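Local coordinates for Lmo0305 protein (Listeria monocytogenes, PDB 3PJ0), which is of unknown function but belongs to the beta-eliminating lyase family, whose members share the fold of the pyridoxal-phosphate-dependent aminotransferases, at residues M74-I78 with W231-G237; N89-Y94 with E136-L142; E51-T55 with S65-F69; G26-A31 with Y251-K255; S41-G45 with D238-Y243. All blocks are in the same frame, centred on the assembly; numbering follows the deposited sequence.

Contact 1. Residues M74-I78 with W231-G237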
# COMPACT_ATOMS: atom_id res chain seq x y z
N MSE A 74 -2.03 7.11 4.86
CA MSE A 74 -1.72 6.24 6.00
C MSE A 74 -0.74 6.91 6.98
O MSE A 74 -0.95 6.95 8.20
CB MSE A 74 -1.03 4.96 5.47
CG MSE A 74 -0.83 3.93 6.51
SE MSE A 74 -0.13 2.31 5.75
CE MSE A 74 -1.65 1.82 4.61
N ALA A 75 0.35 7.44 6.43
CA ALA A 75 1.45 7.94 7.27
C ALA A 75 1.09 9.09 8.20
O ALA A 75 1.50 9.09 9.37
CB ALA A 75 2.64 8.31 6.40
N GLN A 76 0.28 10.03 7.71
CA GLN A 76 -0.07 11.24 8.48
C GLN A 76 -1.13 11.00 9.56
O GLN A 76 -1.01 11.54 10.64
CB GLN A 76 -0.42 12.39 7.57
CG GLN A 76 0.75 12.84 6.74
CD GLN A 76 0.59 14.26 6.27
OE1 GLN A 76 1.35 15.15 6.68
NE2 GLN A 76 -0.43 14.51 5.45
N GLN A 77 -2.15 10.18 9.26
CA GLN A 77 -3.12 9.78 10.30
C GLN A 77 -2.37 9.13 11.47
O GLN A 77 -2.67 9.36 12.66
CB GLN A 77 -4.09 8.77 9.74
CG GLN A 77 -5.09 9.29 8.76
CD GLN A 77 -5.96 8.15 8.30
OE1 GLN A 77 -6.25 7.25 9.09
NE2 GLN A 77 -6.39 8.19 7.02
N ILE A 78 -1.40 8.27 11.13
CA ILE A 78 -0.56 7.60 12.12
C ILE A 78 0.30 8.59 12.92
O ILE A 78 0.37 8.48 14.16
CB ILE A 78 0.34 6.51 11.45
CG1 ILE A 78 -0.55 5.36 10.99
CG2 ILE A 78 1.47 5.98 12.41
CD1 ILE A 78 0.18 4.34 10.05
N TRP A 231 1.94 0.81 13.91
CA TRP A 231 0.70 1.28 13.28
C TRP A 231 0.67 0.90 11.81
O TRP A 231 -0.39 0.59 11.28
CB TRP A 231 0.51 2.81 13.45
CG TRP A 231 0.02 3.22 14.80
CD1 TRP A 231 0.73 3.86 15.77
CD2 TRP A 231 -1.31 3.04 15.32
NE1 TRP A 231 -0.09 4.07 16.88
CE2 TRP A 231 -1.34 3.59 16.61
CE3 TRP A 231 -2.48 2.49 14.79
CZ2 TRP A 231 -2.50 3.58 17.41
CZ3 TRP A 231 -3.62 2.48 15.59
CH2 TRP A 231 -3.62 3.01 16.87
N LYS A 232 1.82 0.94 11.13
CA LYS A 232 1.89 0.54 9.71
C LYS A 232 1.34 -0.90 9.51
O LYS A 232 0.59 -1.16 8.55
CB LYS A 232 3.31 0.65 9.14
CG LYS A 232 3.37 0.45 7.60
CD LYS A 232 4.71 0.84 6.92
CE LYS A 232 5.80 -0.17 7.17
NZ LYS A 232 7.05 0.14 6.40
N ARG A 233 1.75 -1.82 10.37
CA ARG A 233 1.25 -3.20 10.29
C ARG A 233 -0.26 -3.25 10.55
O ARG A 233 -0.99 -3.93 9.84
CB ARG A 233 2.01 -4.13 11.20
CG ARG A 233 1.37 -5.53 11.29
CD ARG A 233 2.37 -6.61 11.18
NE ARG A 233 2.83 -6.74 9.79
CZ ARG A 233 2.25 -7.49 8.86
NH1 ARG A 233 1.17 -8.23 9.11
NH2 ARG A 233 2.75 -7.51 7.63
N ARG A 234 -0.73 -2.49 11.53
CA ARG A 234 -2.16 -2.43 11.84
C ARG A 234 -2.99 -1.94 10.64
O ARG A 234 -4.09 -2.46 10.36
CB ARG A 234 -2.40 -1.48 13.03
CG ARG A 234 -1.88 -2.04 14.37
CD ARG A 234 -2.09 -1.04 15.48
NE ARG A 234 -1.65 -1.56 16.76
CZ ARG A 234 -1.54 -0.85 17.89
NH1 ARG A 234 -1.83 0.46 17.93
NH2 ARG A 234 -1.12 -1.46 19.01
N TYR A 235 -2.45 -0.95 9.93
CA TYR A 235 -3.15 -0.37 8.78
C TYR A 235 -3.06 -1.23 7.50
O TYR A 235 -3.66 -0.91 6.46
CB TYR A 235 -2.57 1.03 8.46
CG TYR A 235 -3.30 2.20 9.10
CD1 TYR A 235 -3.10 2.54 10.44
CD2 TYR A 235 -4.13 3.02 8.34
CE1 TYR A 235 -3.75 3.63 11.02
CE2 TYR A 235 -4.79 4.15 8.91
CZ TYR A 235 -4.58 4.44 10.23
OH TYR A 235 -5.21 5.53 10.79
N GLY A 236 -2.31 -2.32 7.54
CA GLY A 236 -2.13 -3.09 6.30
C GLY A 236 -1.21 -2.46 5.30
O GLY A 236 -1.34 -2.70 4.09
N GLY A 237 -0.28 -1.63 5.80
CA GLY A 237 0.77 -1.00 4.98
C GLY A 237 2.14 -1.71 5.01
O GLY A 237 3.05 -1.37 4.24

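Contact 2. Residues N89-Y94 with E136-L142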
# COMPACT_ATOMS: atom_id res chain seq x y z
N ASN A 89 -4.36 13.60 24.24
CA ASN A 89 -5.28 14.62 23.73
C ASN A 89 -5.59 14.33 22.26
O ASN A 89 -4.72 14.47 21.40
CB ASN A 89 -4.65 16.01 23.95
CG ASN A 89 -5.55 17.16 23.51
OD1 ASN A 89 -6.46 16.98 22.71
ND2 ASN A 89 -5.27 18.35 24.01
N ARG A 90 -6.82 13.94 21.98
CA ARG A 90 -7.26 13.57 20.61
C ARG A 90 -7.68 14.75 19.74
O ARG A 90 -8.26 14.54 18.65
CB ARG A 90 -8.37 12.49 20.66
CG ARG A 90 -7.91 11.11 21.18
CD ARG A 90 -7.25 10.18 20.17
NE ARG A 90 -6.99 8.89 20.81
CZ ARG A 90 -7.59 7.73 20.57
NH1 ARG A 90 -8.45 7.55 19.57
NH2 ARG A 90 -7.25 6.69 21.33
N ARG A 91 -7.45 15.98 20.19
CA ARG A 91 -7.74 17.13 19.33
C ARG A 91 -6.45 17.52 18.61
O ARG A 91 -5.36 17.47 19.19
CB ARG A 91 -8.29 18.33 20.12
CG ARG A 91 -9.81 18.31 20.36
CD ARG A 91 -10.25 17.17 21.20
NE ARG A 91 -9.58 17.17 22.50
CZ ARG A 91 -9.64 16.19 23.40
NH1 ARG A 91 -10.37 15.10 23.17
NH2 ARG A 91 -8.96 16.31 24.55
N VAL A 92 -6.57 17.89 17.34
CA VAL A 92 -5.44 18.44 16.55
C VAL A 92 -5.93 19.70 15.85
O VAL A 92 -7.14 19.97 15.86
CB VAL A 92 -4.88 17.46 15.51
CG1 VAL A 92 -4.40 16.19 16.20
CG2 VAL A 92 -5.91 17.11 14.43
N ALA A 93 -5.02 20.46 15.23
CA ALA A 93 -5.42 21.66 14.53
C ALA A 93 -4.69 21.80 13.21
O ALA A 93 -3.50 21.51 13.10
CB ALA A 93 -5.20 22.93 15.42
N TYR A 94 -5.43 22.21 12.19
CA TYR A 94 -4.86 22.43 10.89
C TYR A 94 -5.75 23.30 9.99
O TYR A 94 -6.88 23.62 10.35
CB TYR A 94 -4.51 21.12 10.23
CG TYR A 94 -5.62 20.05 10.10
CD1 TYR A 94 -6.91 20.36 9.69
CD2 TYR A 94 -5.31 18.68 10.31
CE1 TYR A 94 -7.88 19.34 9.52
CE2 TYR A 94 -6.25 17.69 10.13
CZ TYR A 94 -7.53 18.00 9.75
OH TYR A 94 -8.44 16.96 9.59
N GLU A 136 -9.57 25.25 22.90
CA GLU A 136 -9.15 24.14 23.73
C GLU A 136 -7.76 23.71 23.30
O GLU A 136 -7.35 23.98 22.15
CB GLU A 136 -10.13 22.96 23.66
CG GLU A 136 -10.38 22.46 22.27
CD GLU A 136 -11.45 21.39 22.24
OE1 GLU A 136 -11.30 20.40 22.97
OE2 GLU A 136 -12.44 21.57 21.49
N PRO A 137 -7.05 23.03 24.19
CA PRO A 137 -5.70 22.59 23.86
C PRO A 137 -5.69 21.49 22.81
O PRO A 137 -6.69 20.76 22.65
CB PRO A 137 -5.15 22.06 25.20
CG PRO A 137 -6.12 22.52 26.24
CD PRO A 137 -7.42 22.68 25.57
N VAL A 138 -4.57 21.38 22.11
CA VAL A 138 -4.39 20.36 21.08
C VAL A 138 -3.08 19.60 21.27
O VAL A 138 -2.14 20.13 21.86
CB VAL A 138 -4.41 20.98 19.66
CG1 VAL A 138 -5.82 21.52 19.36
CG2 VAL A 138 -3.32 22.07 19.49
N SER A 139 -3.04 18.34 20.83
CA SER A 139 -1.80 17.55 20.90
C SER A 139 -0.82 17.99 19.83
O SER A 139 0.39 17.98 20.05
CB SER A 139 -2.06 16.05 20.76
OG SER A 139 -2.81 15.76 19.59
N SER A 140 -1.35 18.29 18.64
CA SER A 140 -0.51 18.76 17.55
C SER A 140 -1.21 19.73 16.60
O SER A 140 -2.46 19.86 16.56
CB SER A 140 -0.03 17.56 16.72
OG SER A 140 -1.10 17.05 15.99
N VAL A 141 -0.35 20.46 15.89
CA VAL A 141 -0.74 21.33 14.80
C VAL A 141 -0.03 20.73 13.60
O VAL A 141 1.14 20.30 13.68
CB VAL A 141 -0.26 22.80 15.04
CG1 VAL A 141 -0.38 23.66 13.79
CG2 VAL A 141 -1.07 23.41 16.17
N LEU A 142 -0.73 20.72 12.48
CA LEU A 142 -0.19 20.22 11.22
C LEU A 142 -0.12 21.40 10.29
O LEU A 142 -1.09 22.17 10.19
CB LEU A 142 -1.08 19.11 10.65
CG LEU A 142 -0.75 18.56 9.24
CD1 LEU A 142 -1.34 17.12 9.11
CD2 LEU A 142 -1.24 19.44 8.07
O HOH W 1 -8.81 19.68 24.00

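Contact 3. Residues E51-T55 with S65-F69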
# COMPACT_ATOMS: atom_id res chain seq x y z
N GLU A 51 15.80 -0.31 3.91
CA GLU A 51 16.57 0.33 4.99
C GLU A 51 17.52 1.40 4.49
O GLU A 51 17.63 2.46 5.13
CB GLU A 51 17.36 -0.71 5.78
CG GLU A 51 16.48 -1.69 6.49
CD GLU A 51 17.25 -2.67 7.35
OE1 GLU A 51 18.30 -2.24 7.90
OE2 GLU A 51 16.77 -3.83 7.50
N ASP A 52 18.20 1.16 3.37
CA ASP A 52 19.08 2.15 2.80
C ASP A 52 18.31 3.40 2.36
O ASP A 52 18.81 4.51 2.54
CB ASP A 52 19.89 1.60 1.64
CG ASP A 52 20.86 0.48 2.06
OD1 ASP A 52 20.95 0.17 3.24
OD2 ASP A 52 21.46 -0.12 1.17
N PHE A 53 17.12 3.23 1.78
CA PHE A 53 16.35 4.39 1.33
C PHE A 53 15.85 5.19 2.52
O PHE A 53 15.90 6.42 2.53
CB PHE A 53 15.18 3.99 0.43
CG PHE A 53 14.47 5.16 -0.19
CD1 PHE A 53 15.11 5.94 -1.14
CD2 PHE A 53 13.18 5.49 0.19
CE1 PHE A 53 14.45 7.05 -1.70
CE2 PHE A 53 12.52 6.56 -0.36
CZ PHE A 53 13.16 7.34 -1.32
N GLU A 54 15.35 4.50 3.54
CA GLU A 54 14.92 5.19 4.77
C GLU A 54 16.08 5.99 5.38
O GLU A 54 15.93 7.17 5.70
CB GLU A 54 14.39 4.17 5.78
CG GLU A 54 13.06 3.51 5.32
CD GLU A 54 12.60 2.37 6.18
OE1 GLU A 54 13.46 1.76 6.88
OE2 GLU A 54 11.38 2.04 6.13
N THR A 55 17.24 5.36 5.50
CA THR A 55 18.44 6.04 6.10
C THR A 55 18.84 7.28 5.30
O THR A 55 19.12 8.34 5.86
CB THR A 55 19.60 5.06 6.26
OG1 THR A 55 19.13 3.97 7.06
CG2 THR A 55 20.80 5.71 6.99
N SER A 65 15.49 8.86 12.17
CA SER A 65 15.12 7.74 11.34
C SER A 65 13.84 8.03 10.59
O SER A 65 13.18 9.06 10.78
CB SER A 65 15.04 6.43 12.15
OG SER A 65 14.03 6.45 13.14
N ALA A 66 13.49 7.09 9.72
CA ALA A 66 12.36 7.24 8.81
C ALA A 66 11.79 5.88 8.49
O ALA A 66 12.46 4.85 8.68
CB ALA A 66 12.79 7.94 7.51
N VAL A 67 10.55 5.90 8.00
CA VAL A 67 9.87 4.69 7.60
C VAL A 67 9.20 4.95 6.25
O VAL A 67 8.51 5.97 6.05
CB VAL A 67 8.84 4.19 8.66
CG1 VAL A 67 8.00 5.30 9.16
CG2 VAL A 67 7.98 3.02 8.09
N PHE A 68 9.42 4.02 5.34
CA PHE A 68 8.80 4.11 4.04
C PHE A 68 7.36 3.57 4.09
O PHE A 68 7.13 2.41 4.47
CB PHE A 68 9.63 3.39 2.96
CG PHE A 68 9.10 3.61 1.57
CD1 PHE A 68 9.53 4.69 0.84
CD2 PHE A 68 8.15 2.76 1.01
CE1 PHE A 68 9.05 4.92 -0.45
CE2 PHE A 68 7.64 2.98 -0.26
CZ PHE A 68 8.09 4.08 -1.00
N PHE A 69 6.42 4.41 3.67
CA PHE A 69 4.99 4.09 3.64
C PHE A 69 4.39 4.02 2.23
O PHE A 69 4.78 4.78 1.38
CB PHE A 69 4.22 5.19 4.38
CG PHE A 69 4.07 4.97 5.88
CD1 PHE A 69 3.05 4.16 6.38
CD2 PHE A 69 4.93 5.59 6.79
CE1 PHE A 69 2.90 3.96 7.75
CE2 PHE A 69 4.74 5.42 8.21
CZ PHE A 69 3.75 4.60 8.66

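Contact 4. Residues G26-A31 with Y251-K255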
# COMPACT_ATOMS: atom_id res chain seq x y z
N GLY A 26 6.06 2.59 -18.64
CA GLY A 26 7.42 3.08 -18.97
C GLY A 26 8.09 3.87 -17.85
O GLY A 26 9.31 3.91 -17.76
N VAL A 27 7.30 4.49 -16.97
CA VAL A 27 7.88 5.22 -15.85
C VAL A 27 8.62 4.23 -14.93
O VAL A 27 9.73 4.49 -14.44
CB VAL A 27 6.79 5.96 -15.06
CG1 VAL A 27 7.37 6.60 -13.76
CG2 VAL A 27 6.08 7.03 -15.97
N LEU A 28 8.02 3.06 -14.73
CA LEU A 28 8.62 2.00 -13.91
C LEU A 28 9.78 1.31 -14.63
O LEU A 28 10.85 1.09 -14.06
CB LEU A 28 7.54 0.97 -13.52
CG LEU A 28 7.99 -0.23 -12.64
CD1 LEU A 28 8.76 0.22 -11.38
CD2 LEU A 28 6.81 -1.10 -12.29
N THR A 29 9.58 0.93 -15.89
CA THR A 29 10.64 0.22 -16.62
C THR A 29 11.90 1.12 -16.71
O THR A 29 13.02 0.62 -16.54
CB THR A 29 10.18 -0.30 -18.00
OG1 THR A 29 9.83 0.79 -18.84
CG2 THR A 29 8.99 -1.28 -17.87
N GLU A 30 11.72 2.42 -16.91
CA GLU A 30 12.89 3.34 -16.92
C GLU A 30 13.64 3.28 -15.59
O GLU A 30 14.89 3.21 -15.55
CB GLU A 30 12.53 4.81 -17.27
CG GLU A 30 13.78 5.76 -17.17
CD GLU A 30 13.50 7.23 -17.48
OE1 GLU A 30 12.52 7.51 -18.21
OE2 GLU A 30 14.28 8.10 -17.01
N ALA A 31 12.90 3.29 -14.48
CA ALA A 31 13.51 3.24 -13.16
C ALA A 31 14.28 1.95 -12.92
O ALA A 31 15.24 1.94 -12.14
CB ALA A 31 12.44 3.43 -12.04
N TYR A 251 14.90 6.53 -7.79
CA TYR A 251 15.31 6.89 -9.16
C TYR A 251 14.87 8.30 -9.52
O TYR A 251 15.70 9.11 -9.96
CB TYR A 251 14.74 5.87 -10.21
CG TYR A 251 15.07 6.24 -11.62
CD1 TYR A 251 16.34 5.96 -12.16
CD2 TYR A 251 14.12 6.87 -12.44
CE1 TYR A 251 16.65 6.30 -13.46
CE2 TYR A 251 14.44 7.21 -13.72
CZ TYR A 251 15.72 6.93 -14.23
OH TYR A 251 16.06 7.28 -15.51
N TYR A 252 13.57 8.57 -9.39
CA TYR A 252 13.01 9.88 -9.76
C TYR A 252 13.47 10.97 -8.81
O TYR A 252 13.65 12.14 -9.24
CB TYR A 252 11.48 9.81 -9.95
CG TYR A 252 11.19 9.01 -11.19
CD1 TYR A 252 11.51 9.54 -12.43
CD2 TYR A 252 10.71 7.71 -11.14
CE1 TYR A 252 11.29 8.85 -13.56
CE2 TYR A 252 10.49 6.98 -12.31
CZ TYR A 252 10.81 7.55 -13.52
OH TYR A 252 10.66 6.92 -14.73
N PHE A 253 13.72 10.62 -7.54
CA PHE A 253 14.30 11.62 -6.62
C PHE A 253 15.66 12.10 -7.16
O PHE A 253 15.93 13.30 -7.27
CB PHE A 253 14.45 11.05 -5.20
CG PHE A 253 14.98 12.02 -4.23
CD1 PHE A 253 14.15 12.89 -3.58
CD2 PHE A 253 16.34 12.09 -3.96
CE1 PHE A 253 14.67 13.86 -2.68
CE2 PHE A 253 16.87 13.04 -3.04
CZ PHE A 253 16.01 13.91 -2.41
N GLU A 254 16.53 11.16 -7.55
CA GLU A 254 17.85 11.55 -8.02
C GLU A 254 17.78 12.26 -9.37
O GLU A 254 18.54 13.19 -9.64
CB GLU A 254 18.82 10.36 -8.05
CG GLU A 254 19.22 9.86 -6.69
CD GLU A 254 20.04 10.88 -5.91
OE1 GLU A 254 20.86 11.58 -6.52
OE2 GLU A 254 19.87 10.97 -4.68
N LYS A 255 16.82 11.84 -10.20
CA LYS A 255 16.64 12.45 -11.50
C LYS A 255 16.13 13.86 -11.42
O LYS A 255 16.57 14.68 -12.19
CB LYS A 255 15.63 11.65 -12.33
CG LYS A 255 15.30 12.23 -13.71
CD LYS A 255 14.23 11.33 -14.36
CE LYS A 255 13.68 11.88 -15.63
NZ LYS A 255 14.66 11.83 -16.78
O HOH W 2 9.58 8.70 -16.75

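Contact 5. Residues S41-G45 with D238-Y243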
# COMPACT_ATOMS: atom_id res chain seq x y z
N SER A 41 14.50 -8.49 -2.75
CA SER A 41 13.40 -7.74 -2.27
C SER A 41 13.54 -7.48 -0.77
O SER A 41 14.12 -8.29 -0.02
CB SER A 41 12.09 -8.52 -2.47
OG SER A 41 10.99 -7.81 -1.88
N ASP A 42 13.00 -6.34 -0.37
CA ASP A 42 12.77 -6.05 1.04
C ASP A 42 11.75 -7.12 1.51
O ASP A 42 11.01 -7.69 0.68
CB ASP A 42 12.24 -4.62 1.25
CG ASP A 42 10.96 -4.31 0.43
OD1 ASP A 42 10.99 -4.48 -0.81
OD2 ASP A 42 9.94 -3.82 1.00
N ILE A 43 11.71 -7.38 2.82
CA ILE A 43 10.82 -8.36 3.42
C ILE A 43 10.16 -7.74 4.69
O ILE A 43 10.83 -7.51 5.71
CB ILE A 43 11.61 -9.61 3.82
CG1 ILE A 43 12.31 -10.22 2.59
CG2 ILE A 43 10.68 -10.64 4.56
CD1 ILE A 43 11.37 -10.61 1.46
N TYR A 44 8.87 -7.42 4.58
CA TYR A 44 8.09 -6.83 5.68
C TYR A 44 8.84 -5.75 6.44
O TYR A 44 9.04 -5.85 7.65
CB TYR A 44 7.60 -7.91 6.66
CG TYR A 44 6.71 -8.95 6.02
CD1 TYR A 44 5.46 -8.59 5.49
CD2 TYR A 44 7.12 -10.31 5.94
CE1 TYR A 44 4.65 -9.56 4.91
CE2 TYR A 44 6.32 -11.26 5.33
CZ TYR A 44 5.09 -10.89 4.82
OH TYR A 44 4.28 -11.86 4.26
N GLY A 45 9.28 -4.71 5.71
CA GLY A 45 9.94 -3.59 6.33
C GLY A 45 11.45 -3.67 6.58
O GLY A 45 12.03 -2.69 7.00
N ASP A 238 2.30 -2.73 5.88
CA ASP A 238 3.58 -3.44 6.00
C ASP A 238 3.58 -4.55 4.97
O ASP A 238 3.51 -5.73 5.29
CB ASP A 238 3.75 -3.99 7.43
CG ASP A 238 5.11 -4.61 7.68
OD1 ASP A 238 6.13 -4.16 7.11
OD2 ASP A 238 5.14 -5.55 8.51
N LEU A 239 3.66 -4.17 3.72
CA LEU A 239 3.59 -5.15 2.64
C LEU A 239 4.87 -5.96 2.64
O LEU A 239 5.94 -5.45 3.00
CB LEU A 239 3.39 -4.43 1.31
CG LEU A 239 1.96 -4.08 0.83
CD1 LEU A 239 1.06 -3.47 1.87
CD2 LEU A 239 2.00 -3.21 -0.42
N ILE A 240 4.79 -7.21 2.18
CA ILE A 240 5.99 -8.03 2.08
C ILE A 240 7.08 -7.31 1.27
O ILE A 240 8.22 -7.24 1.70
CB ILE A 240 5.73 -9.48 1.50
CG1 ILE A 240 7.04 -10.28 1.47
CG2 ILE A 240 5.11 -9.47 0.08
CD1 ILE A 240 6.85 -11.77 1.33
N SER A 241 6.69 -6.73 0.14
CA SER A 241 7.66 -6.13 -0.79
C SER A 241 7.20 -4.77 -1.28
O SER A 241 6.22 -4.68 -2.06
CB SER A 241 7.81 -7.03 -2.02
OG SER A 241 8.37 -8.30 -1.71
N LEU A 242 7.88 -3.74 -0.81
CA LEU A 242 7.61 -2.35 -1.26
C LEU A 242 8.64 -1.88 -2.31
O LEU A 242 8.53 -0.75 -2.82
CB LEU A 242 7.60 -1.40 -0.06
CG LEU A 242 6.35 -1.53 0.82
CD1 LEU A 242 6.54 -0.85 2.19
CD2 LEU A 242 5.08 -1.00 0.12
N TYR A 243 9.60 -2.72 -2.68
CA TYR A 243 10.63 -2.27 -3.62
C TYR A 243 10.14 -1.63 -4.96
O TYR A 243 10.83 -0.73 -5.45
CB TYR A 243 11.69 -3.35 -3.92
CG TYR A 243 11.21 -4.47 -4.79
CD1 TYR A 243 11.21 -4.35 -6.18
CD2 TYR A 243 10.76 -5.67 -4.23
CE1 TYR A 243 10.75 -5.40 -6.98
CE2 TYR A 243 10.33 -6.71 -5.03
CZ TYR A 243 10.32 -6.58 -6.39
OH TYR A 243 9.89 -7.60 -7.19
O HOH W 3 8.37 -4.15 3.09
O HOH W 4 7.20 -6.34 9.92

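Contact 1. Residues M74-I78 with W231-G237
A Schellman motif at the C-terminal end of helix 222-234 brings Y235 and G237 against M74, Q77 and I78 of helix 72-87. At its heart G236 adopts positive phi (75°), easy for glycine, and G237 N bonds back to K232 O; G237 suits its own place because M74, built as selenomethionine, lays its SE atom 3.5 Å from G237 CA. The M74 chain runs out straight, CG opposite the backbone N (chi1 -173°); its CG and SE pass Y235 CB, and the bend at the last torsion turns CE toward G237 CA. I78 packs one turn farther along: its CG2 lies 3.5 Å from W231 CB, its CG1 3.6 Å from Y235 CE1, and its CD1 makes an off-centre CH-pi contact with the Y235 ring. At the ring's far edge Y235 OH donates to Q77 OE1 over 2.6 Å, from 28° outside the carbonyl plane, and the buried phenol has a second amide partner in Q112 NE2. Q77 NE2 reaches R234 O of the second subunit. Strand 65-69 lies beside both helices, with F69 touching A75, I78 and K232, while L111 of helix 107-112 meets Q77 and Y235.

Contact 2. Residues N89-Y94 with E136-L142
A93 is hydrogen-bonded to both neighbours of V141, A93 N to S140 O at 2.9 Å and L142 N to A93 O at 2.9 Å, the pattern of parallel strands, here inclined at 28°. One step earlier, where 136-139 is not yet strand, S139 N still reaches R91 O over 3.0 Å. The S139 hydroxyl stands 2.9 Å from N89 O and 3.1 Å from R91 O; its single proton can serve either, and a short serine suits a spot between two carbonyls. N89 works with both ends of its amide. OD1 takes the R91 N-H at 2.9 Å, closing an Asx turn just ahead of the strand. With CG opposite the N89 backbone N (chi1 -178°) the amide is carried toward P137, and ND2 gives a proton to P137 O at 3.1 Å, approaching from above the carbonyl plane rather than along a lone pair. Both strands belong to the seven-stranded mixed sheet of the large domain in this aminotransferase-like fold, with 91-94 lying between 140-144 and the outermost strand 115-118. The small A93 side chain shares one face of the sheet with V141, and V138 CG1 also packs on it. On the other face V92 CG1 meets S140, which in turn touches L80 of helix 72-87. Y94 and L142 touch through their CB atoms; the tyrosine hydroxyl is bonded to E101. Near the surface a water accepts from R91 NE and donates to E136 OE1 and P137 O. The direct salt bridge, R91 NE to E136 OE1, is long at 3.7 Å, with the oxygen well outside the guanidinium plane.

Contact 3. Residues E51-T55 with S65-F69
E54 OE2 takes the backbone N-H of F68 in a nearly straight bond, 2.9 Å from F68 N to E54 OE2 with 168° at the hydrogen. The donor arrives on the anti side of the carboxylate, somewhat out of its plane. Glutamate has the reach needed here: with CG turned opposite the carbonyl carbon (chi1 -68°) and the chain extended beyond it, the side chain runs from helix 48-61 alongside the A66 peptide, its CB 3.5 Å from A66 O, and ends beside V67 CA, which is 3.4 Å from E54 OE2. Strand 65-69 is an outermost strand of the seven-stranded mixed sheet in the large domain of this aminotransferase-like fold, and helix 48-61 packs across it. The bond serves a peptide on the strand's outer edge, for S65, V67 and F69 use their backbones to pair with strand 216-220, whereas F68 N turns to E54 and F68 O is held by K232 NZ. Two side chains thus stand in for a neighbouring strand. A66 suits the closest approach of the backbones, and its methyl group lies 3.7 Å from E54 O. Farther along, F53 brings a ring edge to F68, CE2 of F53 to CD1 of F68 at 3.7 Å, with the ring planes 69° apart. The short helix and strand segments pass 7.5 Å apart, axis to axis. A66 touches I217 and F68 touches I246, F53 sits against helix 243-256 and meets F206 edge-to-face, and V67 and F69 pack on helix 222-234, with F69 also touching helix 72-87.

Contact 4. Residues G26-A31 with Y251-K255
A31 lies over one face of the Y251 ring, its CA 3.8 Å from the ring centroid in a CH-pi contact 18° off the normal. Its methyl group touches Y251 CB and reaches, at 4.1 Å, from A31 CB to Y252 CE2, so a small alanine fits where two adjacent tyrosines converge. V27 CG1 packs beside the second ring, 3.5 Å from Y252 CE2. The contact is a helix-helix packing between the short helix 25-31 and helix 243-256; their segments are turned 80° to each other with axes 11.2 Å apart, a separation that long tyrosine side chains can span. Y252 OH donates to V27 O at 2.6 Å, in the carbonyl plane and on a lone pair, at a carbonyl whose own helical bond, from A31 N, is weak. A water in turn donates to Y252 OH. E30 holds CG opposite its backbone N (chi1 176°), and the extended chain carries the carboxylate to Y251 OH, which donates to E30 OE2 in a very short bond of 2.5 Å. K255, one turn beyond Y251, brings NZ to 3.8 Å from E30 OE2 in a long salt bridge, while T29 OG1 of helix 25-31 is hydrogen-bonded to D37 of the second subunit.

Contact 5. Residues S41-G45 with D238-Y243
D42 uses both carboxylate oxygens on the backbone that leads into helix 243-256: L242 N donates to D42 OD2 at 2.7 Å, nearly straight and on the syn lone pair, and Y243 N reaches D42 OD1 at 2.9 Å in a weak, bent bond. Two irregular loops meet here, the one before helix 48-61 and the one joining helices 222-234 and 243-256. Aspartate suits the helix start, whose amides would probably stabilise its negative charge; CG is set between backbone N and carbonyl carbon (chi1 55°), which turns the carboxylate toward the other loop. S41 OG donates to D42 O and lies 2.7 Å from S241 OG, serine against serine. Farther on, Y44 N donates to I240 O at 3.0 Å, and the same carbonyl oxygen has I43 CA close by. A water bridges the loops, accepting from G45 N at 2.8 Å and lying within bonding distance of D42 OD2 and L239 O. G45 has positive phi (85°), a turn easy for glycine, just as the chain passes D238, whose OD2 is paired with R233. The Y44 hydroxyl bonds to Y207 OH of the second subunit, placing this loop pair at the dimer interface. Packing centres on I240 against one face of the Y44 ring: I240 CA sits 3.8 Å from the ring centroid in a CH-pi contact, and I240 CB is 3.6 Å from Y44 CE1.

Overall arrangement
Contacts 1, 3 and 5 form one cluster, their centres 12 to 15 Å apart, joined through helix 222-234 and the loop that follows it. Contact 2 lies farther across the seven-stranded sheet that also holds strand 65-69, its centre about 27 Å from that of contact 3, and meets contact 1 through Q76 and L142. Contact 4 touches none of the others but comes within about 5 Å of contact 3 and 6 Å of contact 5, nearest atoms; it lies on helix 243-256, which begins in contact 5. Along the chain, contact 4 spans all the others and contact 5 spans contacts 1, 2 and 3. In contacts 1, 4 and 5 early segments close on residues 231-255, and these three also touch the second subunit.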